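Local coordinates for protein alginate lyase (Aplysia kurodai, PDB 5GMT) that probably cleaves alginate by beta-elimination, as a polysaccharide lyase family 14 enzyme with specificity for polymannuronate, at residues F62-S67 against P258-S263; E102-G107 against L141-D146; Y154-Q159 against H228-N233; V198-V203 against H237-M242. One frame throughout, in Å; residues are numbered along the deposited sequence.

Contact 1 (F62-S67 against P258-S263)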
loop_
_atom_site.group_PDB
_atom_site.type_symbol
_atom_site.label_atom_id
_atom_site.label_comp_id
_atom_site.label_asym_id
_atom_site.label_seq_id
_atom_site.Cartn_x
_atom_site.Cartn_y
_atom_site.Cartn_z
ATOM N N PHE A 62 3.108 13.377 8.361
ATOM C CA PHE A 62 2.322 14.001 9.404
ATOM C C PHE A 62 0.842 14.055 9.010
ATOM O O PHE A 62 0.514 14.494 7.911
ATOM C CB PHE A 62 2.862 15.407 9.673
ATOM C CG PHE A 62 1.966 16.254 10.517
ATOM C CD1 PHE A 62 1.596 15.836 11.785
ATOM C CD2 PHE A 62 1.516 17.479 10.057
ATOM C CE1 PHE A 62 0.787 16.621 12.584
ATOM C CE2 PHE A 62 0.700 18.273 10.844
ATOM C CZ PHE A 62 0.338 17.846 12.110
ATOM N N TYR A 63 -0.032 13.575 9.897
ATOM C CA TYR A 63 -1.469 13.711 9.723
ATOM C C TYR A 63 -1.995 14.615 10.821
ATOM O O TYR A 63 -1.999 14.252 12.005
ATOM C CB TYR A 63 -2.206 12.362 9.785
ATOM C CG TYR A 63 -1.493 11.176 9.177
ATOM C CD1 TYR A 63 -1.846 10.682 7.914
ATOM C CD2 TYR A 63 -0.483 10.525 9.877
ATOM C CE1 TYR A 63 -1.189 9.589 7.377
ATOM C CE2 TYR A 63 0.177 9.446 9.349
ATOM C CZ TYR A 63 -0.183 8.972 8.100
ATOM O OH TYR A 63 0.475 7.889 7.589
ATOM N N GLU A 64 -2.445 15.791 10.426
ATOM C CA GLU A 64 -2.976 16.745 11.374
ATOM C C GLU A 64 -4.268 16.229 11.991
ATOM O O GLU A 64 -5.055 15.572 11.315
ATOM C CB GLU A 64 -3.214 18.066 10.668
ATOM C CG GLU A 64 -3.515 19.212 11.568
ATOM C CD GLU A 64 -3.004 20.502 10.972
ATOM O OE1 GLU A 64 -2.271 21.227 11.686
ATOM O OE2 GLU A 64 -3.319 20.765 9.783
ATOM N N LYS A 65 -4.478 16.528 13.270
ATOM C CA LYS A 65 -5.745 16.231 13.931
ATOM C C LYS A 65 -6.888 16.756 13.080
ATOM O O LYS A 65 -6.836 17.891 12.596
ATOM C CB LYS A 65 -5.768 16.855 15.335
ATOM C CG LYS A 65 -7.023 16.549 16.139
ATOM C CD LYS A 65 -6.864 17.006 17.586
ATOM C CE LYS A 65 -8.110 16.646 18.402
ATOM N NZ LYS A 65 -7.907 16.922 19.855
ATOM N N GLY A 66 -7.887 15.914 12.822
ATOM C CA GLY A 66 -9.032 16.337 12.030
ATOM C C GLY A 66 -8.909 16.051 10.539
ATOM O O GLY A 66 -9.866 16.207 9.783
ATOM N N SER A 67 -7.731 15.636 10.097
ATOM C CA SER A 67 -7.512 15.477 8.656
ATOM C C SER A 67 -8.050 14.148 8.140
ATOM O O SER A 67 -8.127 13.158 8.864
ATOM C CB SER A 67 -6.016 15.606 8.305
ATOM O OG SER A 67 -5.267 14.521 8.816
ATOM N N PRO A 258 -8.100 11.410 14.882
ATOM C CA PRO A 258 -8.413 11.852 16.248
ATOM C C PRO A 258 -7.271 12.658 16.865
ATOM O O PRO A 258 -7.533 13.530 17.691
ATOM C CB PRO A 258 -8.654 10.536 17.004
ATOM C CG PRO A 258 -8.044 9.476 16.170
ATOM C CD PRO A 258 -8.153 9.945 14.744
ATOM N N ASN A 259 -6.039 12.388 16.434
ATOM C CA ASN A 259 -4.851 13.047 16.973
ATOM C C ASN A 259 -3.946 13.662 15.902
ATOM O O ASN A 259 -3.939 13.230 14.751
ATOM C CB ASN A 259 -4.003 12.063 17.770
ATOM C CG ASN A 259 -4.787 11.301 18.827
ATOM O OD1 ASN A 259 -5.712 11.818 19.441
ATOM N ND2 ASN A 259 -4.372 10.069 19.070
ATOM N N ASP A 260 -3.163 14.661 16.296
ATOM C CA ASP A 260 -1.942 14.965 15.578
ATOM C C ASP A 260 -1.068 13.719 15.680
ATOM O O ASP A 260 -0.732 13.283 16.783
ATOM C CB ASP A 260 -1.230 16.189 16.170
ATOM C CG ASP A 260 -2.019 17.477 15.976
ATOM O OD1 ASP A 260 -2.471 17.736 14.846
ATOM O OD2 ASP A 260 -2.218 18.221 16.963
ATOM N N CYS A 261 -0.717 13.121 14.544
ATOM C CA CYS A 261 0.019 11.862 14.597
ATOM C C CYS A 261 0.958 11.728 13.404
ATOM O O CYS A 261 0.895 12.509 12.444
ATOM C CB CYS A 261 -0.952 10.679 14.659
ATOM S SG CYS A 261 -2.114 10.631 13.269
ATOM N N TYR A 262 1.844 10.738 13.487
ATOM C CA TYR A 262 2.941 10.614 12.541
ATOM C C TYR A 262 3.239 9.167 12.196
ATOM O O TYR A 262 3.231 8.277 13.059
ATOM C CB TYR A 262 4.227 11.239 13.103
ATOM C CG TYR A 262 4.099 12.638 13.641
ATOM C CD1 TYR A 262 3.567 12.867 14.901
ATOM C CD2 TYR A 262 4.553 13.731 12.909
ATOM C CE1 TYR A 262 3.467 14.145 15.407
ATOM C CE2 TYR A 262 4.463 15.014 13.407
ATOM C CZ TYR A 262 3.909 15.213 14.658
ATOM O OH TYR A 262 3.817 16.482 15.173
ATOM N N SER A 263 3.556 8.936 10.934
ATOM C CA SER A 263 4.089 7.653 10.548
ATOM C C SER A 263 5.508 7.843 10.035
ATOM O O SER A 263 5.866 8.913 9.542
ATOM C CB SER A 263 3.208 6.971 9.492
ATOM O OG SER A 263 3.050 7.773 8.333
HETATM O O HOH W 1 -6.433 14.558 20.298
#
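An antiparallel beta pairing joins the end of strand 58-63 to the start of strand 261-272. Tyr63 and Cys261 form its hydrogen-bonded pair: Tyr63 N gives to Cys261 O at 2.9 Å, and Cys261 N returns a bond to Tyr63 O at 3.1 Å. Phe62 and Tyr262 make the neighbouring non-hydrogen-bonded pair. On their face of the sheet, CD1 of Phe62 sits over the ring of Tyr262, 3.4 Å from its CE2, with the two ring planes 32° apart. The opposite face carries Tyr63 and Cys261. With CG beside the backbone N and opposite the carbonyl carbon (chi1 -36°), the Tyr63 ring runs along the partner strand, its CD2 3.8 Å from Cys261 SG in an oblique sulfur-aromatic contact, and its hydroxyl reaches Ser263 OG at 2.7 Å. Thr246 is a further partner of that hydroxyl, and Phe248 meets the ring edge-to-face. A leucine in place of Tyr63 would probably leave Ser263 OG and Thr246 without their shared hydroxyl and open a gap beside Cys261 SG. Past the strand end, Lys65 N points almost straight at Asp260 OD1 (2.8 Å, 176°), meeting it from above the carboxylate plane. Ser67 N and Ser67 OG both bind Glu64 O, closing a type II turn with Gly66 at its positive-phi corner. The whole is antiparallel pairing of strands distant in sequence, as in the sheets of a concanavalin-like beta-sandwich.

Contact 2 (E102-G107 against L141-D146)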
loop_
_atom_site.group_PDB
_atom_site.type_symbol
_atom_site.label_atom_id
_atom_site.label_comp_id
_atom_site.label_asym_id
_atom_site.label_seq_id
_atom_site.Cartn_x
_atom_site.Cartn_y
_atom_site.Cartn_z
ATOM N N GLU A 102 3.012 6.612 15.299
ATOM C CA GLU A 102 3.181 7.439 16.495
ATOM C C GLU A 102 1.906 8.202 16.833
ATOM O O GLU A 102 1.437 9.025 16.038
ATOM C CB GLU A 102 4.344 8.414 16.299
ATOM C CG GLU A 102 4.566 9.323 17.491
ATOM C CD GLU A 102 5.638 10.350 17.217
ATOM O OE1 GLU A 102 6.737 9.944 16.781
ATOM O OE2 GLU A 102 5.374 11.557 17.422
ATOM N N ASN A 103 1.356 7.911 18.014
ATOM C CA ASN A 103 0.152 8.562 18.541
ATOM C C ASN A 103 -1.129 8.211 17.771
ATOM O O ASN A 103 -1.986 9.066 17.553
ATOM C CB ASN A 103 0.333 10.082 18.581
ATOM C CG ASN A 103 -0.531 10.739 19.636
ATOM O OD1 ASN A 103 -0.818 10.139 20.668
ATOM N ND2 ASN A 103 -0.967 11.961 19.375
ATOM N N PHE A 104 -1.247 6.945 17.377
ATOM C CA PHE A 104 -2.470 6.422 16.770
ATOM C C PHE A 104 -3.335 5.756 17.846
ATOM O O PHE A 104 -2.848 4.871 18.548
ATOM C CB PHE A 104 -2.139 5.406 15.670
ATOM C CG PHE A 104 -1.647 6.025 14.382
ATOM C CD1 PHE A 104 -0.441 6.701 14.337
ATOM C CD2 PHE A 104 -2.382 5.895 13.210
ATOM C CE1 PHE A 104 0.012 7.259 13.148
ATOM C CE2 PHE A 104 -1.932 6.455 12.013
ATOM C CZ PHE A 104 -0.737 7.131 11.989
ATOM N N GLY A 105 -4.605 6.147 17.971
ATOM C CA GLY A 105 -5.217 7.161 17.130
ATOM C C GLY A 105 -5.631 6.677 15.746
ATOM O O GLY A 105 -5.586 7.450 14.798
ATOM N N PHE A 106 -6.031 5.413 15.618
ATOM C CA PHE A 106 -6.309 4.845 14.286
ATOM C C PHE A 106 -7.645 5.306 13.711
ATOM O O PHE A 106 -7.909 5.119 12.518
ATOM C CB PHE A 106 -6.276 3.312 14.333
ATOM C CG PHE A 106 -4.901 2.743 14.581
ATOM C CD1 PHE A 106 -3.981 2.654 13.549
ATOM C CD2 PHE A 106 -4.529 2.303 15.850
ATOM C CE1 PHE A 106 -2.720 2.130 13.770
ATOM C CE2 PHE A 106 -3.266 1.778 16.079
ATOM C CZ PHE A 106 -2.358 1.693 15.044
ATOM N N GLY A 107 -8.479 5.919 14.547
ATOM C CA GLY A 107 -9.793 6.371 14.107
ATOM C C GLY A 107 -10.595 5.208 13.536
ATOM O O GLY A 107 -10.716 4.156 14.168
ATOM N N LEU A 141 -2.486 -1.352 1.443
ATOM C CA LEU A 141 -2.997 -1.863 2.709
ATOM C C LEU A 141 -3.854 -0.771 3.327
ATOM O O LEU A 141 -3.783 0.393 2.918
ATOM C CB LEU A 141 -1.854 -2.274 3.647
ATOM C CG LEU A 141 -1.233 -3.672 3.510
ATOM C CD1 LEU A 141 -0.667 -3.878 2.122
ATOM C CD2 LEU A 141 -0.130 -3.864 4.561
ATOM N N MET A 142 -4.692 -1.138 4.286
ATOM C CA MET A 142 -5.385 -0.136 5.080
ATOM C C MET A 142 -5.302 -0.520 6.536
ATOM O O MET A 142 -5.167 -1.700 6.851
ATOM C CB MET A 142 -6.855 0.008 4.665
ATOM C CG MET A 142 -7.098 1.012 3.545
ATOM S SD MET A 142 -8.843 1.475 3.379
ATOM C CE MET A 142 -9.142 2.312 4.932
ATOM N N TRP A 143 -5.345 0.470 7.423
ATOM C CA TRP A 143 -5.692 0.175 8.807
ATOM C C TRP A 143 -7.163 0.498 8.970
ATOM O O TRP A 143 -7.780 1.145 8.113
ATOM C CB TRP A 143 -4.829 0.950 9.819
ATOM C CG TRP A 143 -5.115 2.428 9.935
ATOM C CD1 TRP A 143 -6.087 3.031 10.696
ATOM C CD2 TRP A 143 -4.399 3.487 9.293
ATOM N NE1 TRP A 143 -6.027 4.397 10.544
ATOM C CE2 TRP A 143 -4.993 4.704 9.695
ATOM C CE3 TRP A 143 -3.311 3.524 8.410
ATOM C CZ2 TRP A 143 -4.540 5.943 9.241
ATOM C CZ3 TRP A 143 -2.857 4.760 7.968
ATOM C CH2 TRP A 143 -3.476 5.952 8.380
ATOM N N ARG A 144 -7.728 -0.004 10.053
ATOM C CA ARG A 144 -9.126 0.211 10.343
ATOM C C ARG A 144 -9.254 0.544 11.810
ATOM O O ARG A 144 -8.252 0.795 12.492
ATOM C CB ARG A 144 -9.955 -1.029 9.991
ATOM C CG ARG A 144 -10.045 -1.332 8.499
ATOM C CD ARG A 144 -11.039 -0.410 7.796
ATOM N NE ARG A 144 -11.078 -0.645 6.352
ATOM C CZ ARG A 144 -11.825 0.055 5.498
ATOM N NH1 ARG A 144 -11.790 -0.212 4.196
ATOM N NH2 ARG A 144 -12.614 1.022 5.948
ATOM N N LYS A 145 -10.495 0.569 12.278
ATOM C CA LYS A 145 -10.790 0.683 13.695
ATOM C C LYS A 145 -9.851 -0.182 14.536
ATOM O O LYS A 145 -9.615 -1.345 14.205
ATOM C CB LYS A 145 -12.246 0.272 13.922
ATOM C CG LYS A 145 -12.687 0.238 15.350
ATOM C CD LYS A 145 -14.025 -0.489 15.486
ATOM C CE LYS A 145 -15.014 -0.039 14.409
ATOM N NZ LYS A 145 -16.311 -0.770 14.496
ATOM N N ASP A 146 -9.310 0.394 15.609
ATOM C CA ASP A 146 -8.444 -0.323 16.555
ATOM C C ASP A 146 -7.146 -0.846 15.934
ATOM O O ASP A 146 -6.479 -1.716 16.500
ATOM C CB ASP A 146 -9.210 -1.483 17.206
ATOM C CG ASP A 146 -10.489 -1.021 17.902
ATOM O OD1 ASP A 146 -10.475 0.076 18.504
ATOM O OD2 ASP A 146 -11.508 -1.747 17.837
HETATM O O HOH W 2 -9.534 3.131 16.385
#
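Trp143, on strand 136-143, meets Phe104 and Phe106 from the loop after strand 92-102, and the three rings form an aromatic cluster within the beta-sandwich. Its chi1 of 72° sets the indole between its own backbone N and carbonyl carbon, turned toward that loop. Phe104 comes edge-on to the six-membered ring, CE2 lying 3.8 Å from Trp143 CZ2 with the planes 85° apart. Phe106 brings its CD1 edge over the five-membered ring, 3.6 Å from Trp143 CD1, in a second T-shaped contact. In the indole plane, Trp143 NE1 gives a bent hydrogen bond (138°) to a lone pair of Phe106 O at 2.8 Å. A leucine at this position would probably leave Phe106 O without that donor and both phenyl edges without the flat face they lean on. Phe248 also meets the indole edge-to-face, adding to the cluster. Next along the chain, Arg144 forms a salt bridge through NE with Glu150, while its carbonyl O touches Phe106 CB. Lys145 then brings its CA to 3.5 Å from Gly107 O, a CH...O contact. Finally, Asp146 N gives to a water at 2.9 Å, and the same water donates to Gly107 O at 2.7 Å.

Contact 3 (Y154-Q159 against H228-N233)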
loop_
_atom_site.group_PDB
_atom_site.type_symbol
_atom_site.label_atom_id
_atom_site.label_comp_id
_atom_site.label_asym_id
_atom_site.label_seq_id
_atom_site.Cartn_x
_atom_site.Cartn_y
_atom_site.Cartn_z
ATOM N N TYR A 154 -8.186 -2.611 -5.287
ATOM C CA TYR A 154 -8.905 -2.242 -6.500
ATOM C C TYR A 154 -8.558 -3.279 -7.557
ATOM O O TYR A 154 -7.444 -3.306 -8.070
ATOM C CB TYR A 154 -8.527 -0.831 -6.964
ATOM C CG TYR A 154 -9.259 0.261 -6.226
ATOM C CD1 TYR A 154 -9.067 0.453 -4.859
ATOM C CD2 TYR A 154 -10.141 1.099 -6.892
ATOM C CE1 TYR A 154 -9.744 1.446 -4.173
ATOM C CE2 TYR A 154 -10.824 2.103 -6.212
ATOM C CZ TYR A 154 -10.618 2.274 -4.863
ATOM O OH TYR A 154 -11.290 3.263 -4.176
ATOM N N ILE A 155 -9.508 -4.155 -7.865
ATOM C CA ILE A 155 -9.276 -5.246 -8.798
ATOM C C ILE A 155 -10.498 -5.348 -9.717
ATOM O O ILE A 155 -11.534 -4.778 -9.418
ATOM C CB ILE A 155 -9.025 -6.577 -8.041
ATOM C CG1 ILE A 155 -10.071 -6.757 -6.944
ATOM C CG2 ILE A 155 -7.641 -6.571 -7.420
ATOM C CD1 ILE A 155 -9.893 -8.051 -6.099
ATOM N N PRO A 156 -10.366 -6.041 -10.857
ATOM C CA PRO A 156 -11.486 -6.140 -11.808
ATOM C C PRO A 156 -12.790 -6.666 -11.194
ATOM O O PRO A 156 -12.788 -7.416 -10.222
ATOM C CB PRO A 156 -10.953 -7.111 -12.865
ATOM C CG PRO A 156 -9.477 -6.865 -12.865
ATOM C CD PRO A 156 -9.112 -6.578 -11.418
ATOM N N THR A 157 -13.920 -6.271 -11.771
ATOM C CA THR A 157 -15.195 -6.693 -11.212
ATOM C C THR A 157 -15.471 -8.183 -11.419
ATOM O O THR A 157 -16.273 -8.764 -10.702
ATOM C CB THR A 157 -16.366 -5.876 -11.808
ATOM O OG1 THR A 157 -16.443 -6.104 -13.215
ATOM C CG2 THR A 157 -16.148 -4.390 -11.562
ATOM N N ASN A 158 -14.805 -8.813 -12.384
ATOM C CA ASN A 158 -15.096 -10.220 -12.656
ATOM C C ASN A 158 -14.231 -11.170 -11.810
ATOM O O ASN A 158 -13.343 -11.854 -12.309
ATOM C CB ASN A 158 -14.946 -10.534 -14.155
ATOM C CG ASN A 158 -13.557 -10.266 -14.689
ATOM O OD1 ASN A 158 -12.910 -9.292 -14.319
ATOM N ND2 ASN A 158 -13.091 -11.137 -15.589
ATOM N N GLN A 159 -14.519 -11.222 -10.518
ATOM C CA GLN A 159 -13.822 -12.142 -9.637
ATOM C C GLN A 159 -14.503 -13.504 -9.687
ATOM O O GLN A 159 -15.522 -13.667 -10.354
ATOM C CB GLN A 159 -13.797 -11.594 -8.207
ATOM C CG GLN A 159 -13.054 -10.282 -8.083
ATOM C CD GLN A 159 -11.579 -10.405 -8.459
ATOM O OE1 GLN A 159 -10.899 -11.360 -8.071
ATOM N NE2 GLN A 159 -11.085 -9.444 -9.218
ATOM N N HIS A 228 -6.997 -16.989 -4.956
ATOM C CA HIS A 228 -8.053 -17.004 -5.960
ATOM C C HIS A 228 -8.517 -15.603 -6.345
ATOM O O HIS A 228 -9.719 -15.302 -6.336
ATOM C CB HIS A 228 -9.211 -17.853 -5.455
ATOM C CG HIS A 228 -8.812 -19.267 -5.166
ATOM N ND1 HIS A 228 -9.352 -20.001 -4.135
ATOM C CD2 HIS A 228 -7.891 -20.070 -5.757
ATOM C CE1 HIS A 228 -8.798 -21.205 -4.113
ATOM N NE2 HIS A 228 -7.911 -21.272 -5.087
ATOM N N LEU A 229 -7.545 -14.762 -6.697
ATOM C CA LEU A 229 -7.795 -13.396 -7.139
ATOM C C LEU A 229 -7.557 -13.201 -8.625
ATOM O O LEU A 229 -6.695 -13.852 -9.215
ATOM C CB LEU A 229 -6.889 -12.415 -6.396
ATOM C CG LEU A 229 -7.041 -12.358 -4.882
ATOM C CD1 LEU A 229 -6.148 -11.235 -4.344
ATOM C CD2 LEU A 229 -8.496 -12.168 -4.457
ATOM N N ARG A 230 -8.321 -12.289 -9.213
ATOM C CA ARG A 230 -8.055 -11.811 -10.559
ATOM C C ARG A 230 -7.594 -10.356 -10.485
ATOM O O ARG A 230 -8.301 -9.514 -9.917
ATOM C CB ARG A 230 -9.312 -11.932 -11.431
ATOM C CG ARG A 230 -9.185 -11.220 -12.749
ATOM C CD ARG A 230 -10.303 -11.596 -13.683
ATOM N NE ARG A 230 -10.124 -12.938 -14.213
ATOM C CZ ARG A 230 -11.061 -13.882 -14.212
ATOM N NH1 ARG A 230 -12.258 -13.641 -13.712
ATOM N NH2 ARG A 230 -10.798 -15.071 -14.730
ATOM N N MET A 231 -6.406 -10.070 -11.023
ATOM C CA MET A 231 -5.883 -8.707 -11.060
ATOM C C MET A 231 -5.985 -8.109 -12.458
ATOM O O MET A 231 -6.058 -6.891 -12.623
ATOM C CB MET A 231 -4.422 -8.661 -10.605
ATOM C CG MET A 231 -4.205 -8.933 -9.126
ATOM S SD MET A 231 -4.246 -10.700 -8.787
ATOM C CE MET A 231 -3.295 -10.751 -7.252
ATOM N N ARG A 232 -5.965 -8.969 -13.470
ATOM C CA ARG A 232 -5.913 -8.481 -14.843
ATOM C C ARG A 232 -6.733 -9.368 -15.784
ATOM O O ARG A 232 -6.946 -10.552 -15.509
ATOM C CB ARG A 232 -4.464 -8.413 -15.311
ATOM C CG ARG A 232 -3.767 -9.754 -15.196
ATOM C CD ARG A 232 -2.383 -9.760 -15.810
ATOM N NE ARG A 232 -1.810 -11.102 -15.762
ATOM C CZ ARG A 232 -0.737 -11.482 -16.441
ATOM N NH1 ARG A 232 -0.110 -10.627 -17.239
ATOM N NH2 ARG A 232 -0.302 -12.732 -16.337
ATOM N N ASN A 233 -7.191 -8.785 -16.889
ATOM C CA ASN A 233 -7.921 -9.557 -17.903
ATOM C C ASN A 233 -7.194 -9.601 -19.228
ATOM O O ASN A 233 -7.680 -10.191 -20.193
ATOM C CB ASN A 233 -9.330 -9.000 -18.115
ATOM C CG ASN A 233 -10.280 -9.403 -17.010
ATOM O OD1 ASN A 233 -10.582 -10.588 -16.839
ATOM N ND2 ASN A 233 -10.759 -8.424 -16.255
HETATM O O HOH W 3 -11.493 -13.824 -7.510
#
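The amides of Asn158 and Asn233 approach from opposite directions, planes 34° apart, and exchange two hydrogen bonds, tying two loops of the beta-sandwich together: the one after strand 149-154 and the chain leaving strand 222-229. Asn158 ND2 gives to Asn233 OD1 at 2.9 Å, and Asn233 ND2 gives to Asn158 OD1 at 3.0 Å; each acceptor lies close to the plane of the amide that donates to it. Asn158 O lies at the edge of the Arg230 guanidinium, by NH1, with that plane turned 17° from the Asn158 amide. Asn158 is the centre of an inverse gamma turn; the end of the next side chain, Gln159, also reaches segment 228-233. Bent at chi2 (-62°), the Gln159 side chain brings its amide beside the backbone of Arg230: OE1 accepts from Arg230 N at 3.0 Å on a lone pair, while NE2 gives to Arg230 O at 2.9 Å. NE2 also binds Pro156 O, so three protein bonds fix the rotation of this amide. Pro156 packs its CD against Met231 O, and Ile155 CB leans on Arg230 O. Beyond the segments, Met231 N bonds to Asn201. A water bridges the segments, donating to Gln159 OE1 and His228 O at 2.6 Å each.

Contact 4 (V198-V203 against H237-M242)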
loop_
_atom_site.group_PDB
_atom_site.type_symbol
_atom_site.label_atom_id
_atom_site.label_comp_id
_atom_site.label_asym_id
_atom_site.label_seq_id
_atom_site.Cartn_x
_atom_site.Cartn_y
_atom_site.Cartn_z
ATOM N N VAL A 198 2.916 -10.485 -4.106
ATOM C CA VAL A 198 1.824 -10.476 -5.061
ATOM C C VAL A 198 2.185 -11.293 -6.288
ATOM O O VAL A 198 3.213 -11.048 -6.912
ATOM C CB VAL A 198 1.473 -9.041 -5.519
ATOM C CG1 VAL A 198 0.365 -9.081 -6.584
ATOM C CG2 VAL A 198 1.054 -8.182 -4.336
ATOM N N HIS A 199 1.347 -12.270 -6.619
ATOM C CA HIS A 199 1.492 -13.007 -7.872
ATOM C C HIS A 199 0.216 -12.791 -8.665
ATOM O O HIS A 199 -0.863 -13.203 -8.232
ATOM C CB HIS A 199 1.744 -14.503 -7.618
ATOM C CG HIS A 199 3.065 -14.786 -6.973
ATOM N ND1 HIS A 199 4.000 -15.628 -7.534
ATOM C CD2 HIS A 199 3.621 -14.309 -5.833
ATOM C CE1 HIS A 199 5.072 -15.664 -6.764
ATOM N NE2 HIS A 199 4.865 -14.879 -5.720
ATOM N N ILE A 200 0.320 -12.128 -9.814
ATOM C CA ILE A 200 -0.893 -11.785 -10.534
ATOM C C ILE A 200 -1.387 -13.022 -11.262
ATOM O O ILE A 200 -0.638 -13.979 -11.462
ATOM C CB ILE A 200 -0.689 -10.596 -11.516
ATOM C CG1 ILE A 200 0.371 -10.904 -12.574
ATOM C CG2 ILE A 200 -0.317 -9.330 -10.752
ATOM C CD1 ILE A 200 0.604 -9.700 -13.514
ATOM N N ASN A 201 -2.663 -13.016 -11.616
ATOM C CA ASN A 201 -3.298 -14.187 -12.209
ATOM C C ASN A 201 -2.838 -14.515 -13.618
ATOM O O ASN A 201 -2.408 -13.644 -14.380
ATOM C CB ASN A 201 -4.811 -14.000 -12.228
ATOM C CG ASN A 201 -5.231 -12.798 -13.059
ATOM O OD1 ASN A 201 -4.962 -11.654 -12.685
ATOM N ND2 ASN A 201 -5.901 -13.052 -14.199
ATOM N N THR A 202 -2.942 -15.791 -13.955
ATOM C CA THR A 202 -2.973 -16.200 -15.354
ATOM C C THR A 202 -4.181 -15.545 -15.995
ATOM O O THR A 202 -5.273 -15.584 -15.429
ATOM C CB THR A 202 -3.093 -17.714 -15.486
ATOM O OG1 THR A 202 -2.103 -18.336 -14.653
ATOM C CG2 THR A 202 -2.902 -18.146 -16.943
ATOM N N VAL A 203 -3.999 -14.925 -17.155
ATOM C CA VAL A 203 -5.138 -14.339 -17.844
ATOM C C VAL A 203 -6.122 -15.459 -18.149
ATOM O O VAL A 203 -5.733 -16.529 -18.610
ATOM C CB VAL A 203 -4.696 -13.583 -19.123
ATOM C CG1 VAL A 203 -5.899 -13.113 -19.929
ATOM C CG2 VAL A 203 -3.840 -12.401 -18.729
ATOM N N HIS A 237 -0.911 -6.396 -19.017
ATOM C CA HIS A 237 -0.842 -5.849 -17.647
ATOM C C HIS A 237 0.186 -6.592 -16.798
ATOM O O HIS A 237 0.238 -7.831 -16.805
ATOM C CB HIS A 237 -2.204 -5.926 -16.940
ATOM C CG HIS A 237 -3.242 -5.017 -17.515
ATOM N ND1 HIS A 237 -4.476 -4.830 -16.927
ATOM C CD2 HIS A 237 -3.233 -4.244 -18.628
ATOM C CE1 HIS A 237 -5.179 -3.977 -17.648
ATOM N NE2 HIS A 237 -4.455 -3.613 -18.691
ATOM N N HIS A 238 0.990 -5.836 -16.051
ATOM C CA HIS A 238 1.982 -6.417 -15.149
ATOM C C HIS A 238 2.122 -5.568 -13.890
ATOM O O HIS A 238 1.539 -4.494 -13.794
ATOM C CB HIS A 238 3.339 -6.544 -15.846
ATOM C CG HIS A 238 3.282 -7.324 -17.124
ATOM N ND1 HIS A 238 3.231 -8.703 -17.153
ATOM C CD2 HIS A 238 3.253 -6.917 -18.416
ATOM C CE1 HIS A 238 3.182 -9.111 -18.411
ATOM N NE2 HIS A 238 3.197 -8.047 -19.195
ATOM N N LEU A 239 2.883 -6.057 -12.920
ATOM C CA LEU A 239 3.150 -5.268 -11.720
ATOM C C LEU A 239 4.122 -4.163 -12.086
ATOM O O LEU A 239 5.068 -4.403 -12.837
ATOM C CB LEU A 239 3.710 -6.151 -10.606
ATOM C CG LEU A 239 2.653 -7.000 -9.907
ATOM C CD1 LEU A 239 3.274 -8.283 -9.355
ATOM C CD2 LEU A 239 1.996 -6.184 -8.795
ATOM N N ARG A 240 3.892 -2.957 -11.565
ATOM C CA ARG A 240 4.690 -1.800 -11.969
ATOM C C ARG A 240 5.543 -1.229 -10.842
ATOM O O ARG A 240 6.572 -0.602 -11.096
ATOM C CB ARG A 240 3.774 -0.703 -12.520
ATOM C CG ARG A 240 2.941 -1.128 -13.744
ATOM C CD ARG A 240 3.840 -1.482 -14.934
ATOM N NE ARG A 240 3.052 -1.974 -16.065
ATOM C CZ ARG A 240 3.550 -2.680 -17.074
ATOM N NH1 ARG A 240 4.849 -2.963 -17.114
ATOM N NH2 ARG A 240 2.744 -3.114 -18.035
ATOM N N GLY A 241 5.131 -1.435 -9.595
ATOM C CA GLY A 241 5.886 -0.862 -8.499
ATOM C C GLY A 241 5.050 -0.569 -7.277
ATOM O O GLY A 241 4.036 -1.215 -7.053
ATOM N N MET A 242 5.475 0.431 -6.506
ATOM C CA MET A 242 4.840 0.749 -5.230
ATOM C C MET A 242 3.911 1.946 -5.341
ATOM O O MET A 242 4.294 2.996 -5.870
ATOM C CB MET A 242 5.884 1.041 -4.151
ATOM C CG MET A 242 5.240 1.426 -2.808
ATOM S SD MET A 242 6.403 1.902 -1.511
ATOM C CE MET A 242 7.251 3.270 -2.286
#
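Strand 191-199 ends at His199 while strand 238-247 is just beginning, and the two backbones pass without pairing: the nearest CA atoms, those of Ile200 and His238, are 7.6 Å apart, and no hydrogen bond crosses. Side chains fill the interval. Leu239 reaches between Val198 and Ile200, its CD2 lying 4.0 Å from Val198 CG1 and its CG 3.9 Å from Ile200 CG2. Its other methyl, CD1, comes to 3.7 Å from Val198 O. The Ile200 and Leu239 side chains run alongside one another, pointing opposite ways. With CG1 set between the backbone N and the carbonyl carbon (chi1 60°) and the chain extended beyond it, Ile200 carries CD1 past Leu239 to the backbone of the preceding residues, 3.8 Å from His237 O and 3.9 Å from His238 CA. Phe137, from strand 136-143, touches both Ile200 and Leu239, and Leu139 of the same strand meets Val198, so the packing continues along the interior. Aliphatic side chains interdigitating between strands of two separate sheets are the hallmark of a beta-sandwich core, here of the concanavalin-like type.

In the fold
Contact 4 is the buried one, aliphatic packing between the two sheets with no hydrogen bond across, whereas contacts 1, 2 and 3 are partly buried and mix polar bonds with packing. Contact 1 is the one case of strand pairing within a sheet; contact 2 relies on aromatic edges, and contact 3 on side-chain amides between loops. They gather in two pairs. Contacts 1 and 2, with centres about 11 Å apart, touch where Tyr262 O meets Glu102 N and Asp260 O meets Asn103 ND2. Contacts 3 and 4, also about 11 Å apart, join through Asn201 with Met231 and His237 with Arg232. Contacts 1 and 4 lie on opposite sides of the chain's centre.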